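Local coordinates for CRISPR-associated endoribonuclease Cas2 (Thermococcus onnurineus, PDB 5G4D), which probably acts as a magnesium-dependent, single-strand-specific endoribonuclease and joins Cas1 in the adaptation step of CRISPR immunity, at residues Val6-Asp11 and Asp61-Tyr66. Numbering follows the deposited sequence.
Sequences VVIVYD and DSVVIY
Val7, Val9 and Asp11 each exchange two backbone hydrogen bonds with Tyr66, Val64 and Ser62 respectively, joining 6-11 and 61-66 as antiparallel neighbours. The Val9-Val64 bonds are nearly straight, Val64 N reaching Val9 O at 2.9 Å and 168°. Alternating with these pairs, Ile8-Ile65 and Tyr10-Val63 are non-hydrogen-bonded and put their side chains on one face. Here Ile8 forks: CG1 lies alongside Ile65, while CG2, anti to the backbone N, meets Val63 CG1 at 3.6 Å. Helix 42-55 covers these aliphatic groups through Phe45, Ile48 and Leu52. Tyr10 gives only its CB to Val63 CG2 (4.0 Å); chi1 of 55° carries its ring off to helix 17-25. On the other face, Val9 CG2 packs on Val64 CB at 3.7 Å, and Val64 CG1 sits 3.7 Å above the Tyr66 ring, toward its rim. Val7 O lies at the edge of that ring, 3.5 Å from Tyr66 CD2. Asp11 CB touches Ser62 OG at 3.4 Å, but its carboxylate leads away. The second subunit, a strand of which pairs with 63-66 and continues the sheet, hydrogen-bonds Tyr66 OH through Glu37 OE2 and Asp11 OD2 through Asn33 N. Paired backbones thus fix Asp11, predicted to be the catalytic magnesium ligand, at the dimer interface of this ferredoxin-like protein.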
loop_
_atom_site.group_PDB
_atom_site.type_symbol
_atom_site.label_atom_id
_atom_site.label_comp_id
_atom_site.label_asym_id
_atom_site.label_seq_id
_atom_site.Cartn_x
_atom_site.Cartn_y
_atom_site.Cartn_z
ATOM N N VAL A 6 3.340 -6.382 8.696
ATOM C CA VAL A 6 3.814 -5.355 7.770
ATOM C C VAL A 6 2.924 -5.284 6.537
ATOM O O VAL A 6 2.334 -6.276 6.093
ATOM C CB VAL A 6 5.287 -5.576 7.348
ATOM C CG1 VAL A 6 6.216 -5.381 8.548
ATOM C CG2 VAL A 6 5.467 -6.959 6.712
ATOM N N VAL A 7 2.821 -4.078 5.989
ATOM C CA VAL A 7 2.290 -3.855 4.644
ATOM C C VAL A 7 3.405 -3.176 3.878
ATOM O O VAL A 7 3.904 -2.130 4.312
ATOM C CB VAL A 7 1.023 -2.978 4.629
ATOM C CG1 VAL A 7 0.600 -2.701 3.175
ATOM C CG2 VAL A 7 -0.108 -3.608 5.433
ATOM N N ILE A 8 3.809 -3.763 2.753
ATOM C CA ILE A 8 4.920 -3.236 1.968
ATOM C C ILE A 8 4.401 -2.803 0.606
ATOM O O ILE A 8 3.755 -3.588 -0.101
ATOM C CB ILE A 8 6.050 -4.266 1.804
ATOM C CG1 ILE A 8 6.592 -4.663 3.176
ATOM C CG2 ILE A 8 7.161 -3.681 0.923
ATOM C CD1 ILE A 8 7.873 -5.484 3.090
ATOM N N VAL A 9 4.686 -1.559 0.238
ATOM C CA VAL A 9 4.370 -1.039 -1.092
ATOM C C VAL A 9 5.675 -0.583 -1.724
ATOM O O VAL A 9 6.567 -0.092 -1.027
ATOM C CB VAL A 9 3.350 0.121 -1.033
ATOM C CG1 VAL A 9 2.045 -0.358 -0.442
ATOM C CG2 VAL A 9 3.913 1.281 -0.215
ATOM N N TYR A 10 5.809 -0.760 -3.035
ATOM C CA TYR A 10 7.083 -0.401 -3.651
ATOM C C TYR A 10 6.871 0.191 -5.034
ATOM O O TYR A 10 5.930 -0.149 -5.754
ATOM C CB TYR A 10 8.058 -1.585 -3.732
ATOM C CG TYR A 10 7.537 -2.817 -4.434
ATOM C CD1 TYR A 10 6.877 -3.811 -3.730
ATOM C CD2 TYR A 10 7.735 -2.999 -5.802
ATOM C CE1 TYR A 10 6.402 -4.938 -4.353
ATOM C CE2 TYR A 10 7.272 -4.137 -6.442
ATOM C CZ TYR A 10 6.612 -5.106 -5.710
ATOM O OH TYR A 10 6.147 -6.248 -6.321
ATOM N N ASP A 11 7.768 1.107 -5.364
ATOM C CA ASP A 11 7.794 1.841 -6.624
ATOM C C ASP A 11 9.220 1.655 -7.129
ATOM O O ASP A 11 10.126 2.352 -6.664
ATOM C CB ASP A 11 7.447 3.304 -6.366
ATOM C CG ASP A 11 7.083 4.051 -7.610
ATOM O OD1 ASP A 11 7.584 3.680 -8.693
ATOM O OD2 ASP A 11 6.290 5.015 -7.489
ATOM N N ASP A 61 14.590 3.929 -6.555
ATOM C CA ASP A 61 13.430 3.163 -6.130
ATOM C C ASP A 61 12.973 3.589 -4.741
ATOM O O ASP A 61 13.721 4.196 -3.969
ATOM C CB ASP A 61 13.762 1.672 -6.145
ATOM C CG ASP A 61 14.312 1.213 -7.484
ATOM O OD1 ASP A 61 13.897 1.778 -8.522
ATOM O OD2 ASP A 61 15.150 0.283 -7.505
ATOM N N SER A 62 11.719 3.272 -4.425
ATOM C CA SER A 62 11.205 3.557 -3.092
ATOM C C SER A 62 10.366 2.391 -2.594
ATOM O O SER A 62 9.463 1.918 -3.291
ATOM C CB SER A 62 10.385 4.851 -3.075
ATOM O OG SER A 62 9.124 4.683 -3.700
ATOM N N VAL A 63 10.674 1.932 -1.388
ATOM C CA VAL A 63 9.897 0.914 -0.695
ATOM C C VAL A 63 9.428 1.524 0.617
ATOM O O VAL A 63 10.229 2.118 1.345
ATOM C CB VAL A 63 10.716 -0.364 -0.431
ATOM C CG1 VAL A 63 9.836 -1.425 0.194
ATOM C CG2 VAL A 63 11.387 -0.878 -1.709
ATOM N N VAL A 64 8.135 1.416 0.901
ATOM C CA VAL A 64 7.571 1.864 2.173
ATOM C C VAL A 64 7.082 0.634 2.919
ATOM O O VAL A 64 6.283 -0.147 2.387
ATOM C CB VAL A 64 6.436 2.882 1.979
ATOM C CG1 VAL A 64 5.805 3.237 3.332
ATOM C CG2 VAL A 64 6.956 4.132 1.295
ATOM N N ILE A 65 7.578 0.450 4.137
ATOM C CA ILE A 65 7.199 -0.672 4.987
ATOM C C ILE A 65 6.401 -0.109 6.158
ATOM O O ILE A 65 6.973 0.445 7.112
ATOM C CB ILE A 65 8.424 -1.459 5.471
ATOM C CG1 ILE A 65 9.266 -1.888 4.266
ATOM C CG2 ILE A 65 7.985 -2.653 6.312
ATOM C CD1 ILE A 65 10.577 -2.562 4.652
ATOM N N TYR A 66 5.077 -0.279 6.111
ATOM C CA TYR A 66 4.237 0.067 7.255
ATOM C C TYR A 66 4.371 -1.018 8.311
ATOM O O TYR A 66 4.270 -2.206 7.991
ATOM C CB TYR A 66 2.777 0.197 6.822
ATOM C CG TYR A 66 2.540 1.328 5.844
ATOM C CD1 TYR A 66 2.396 2.632 6.293
ATOM C CD2 TYR A 66 2.459 1.086 4.470
ATOM C CE1 TYR A 66 2.179 3.671 5.408
ATOM C CE2 TYR A 66 2.253 2.118 3.572
ATOM C CZ TYR A 66 2.112 3.410 4.055
ATOM O OH TYR A 66 1.903 4.443 3.172
#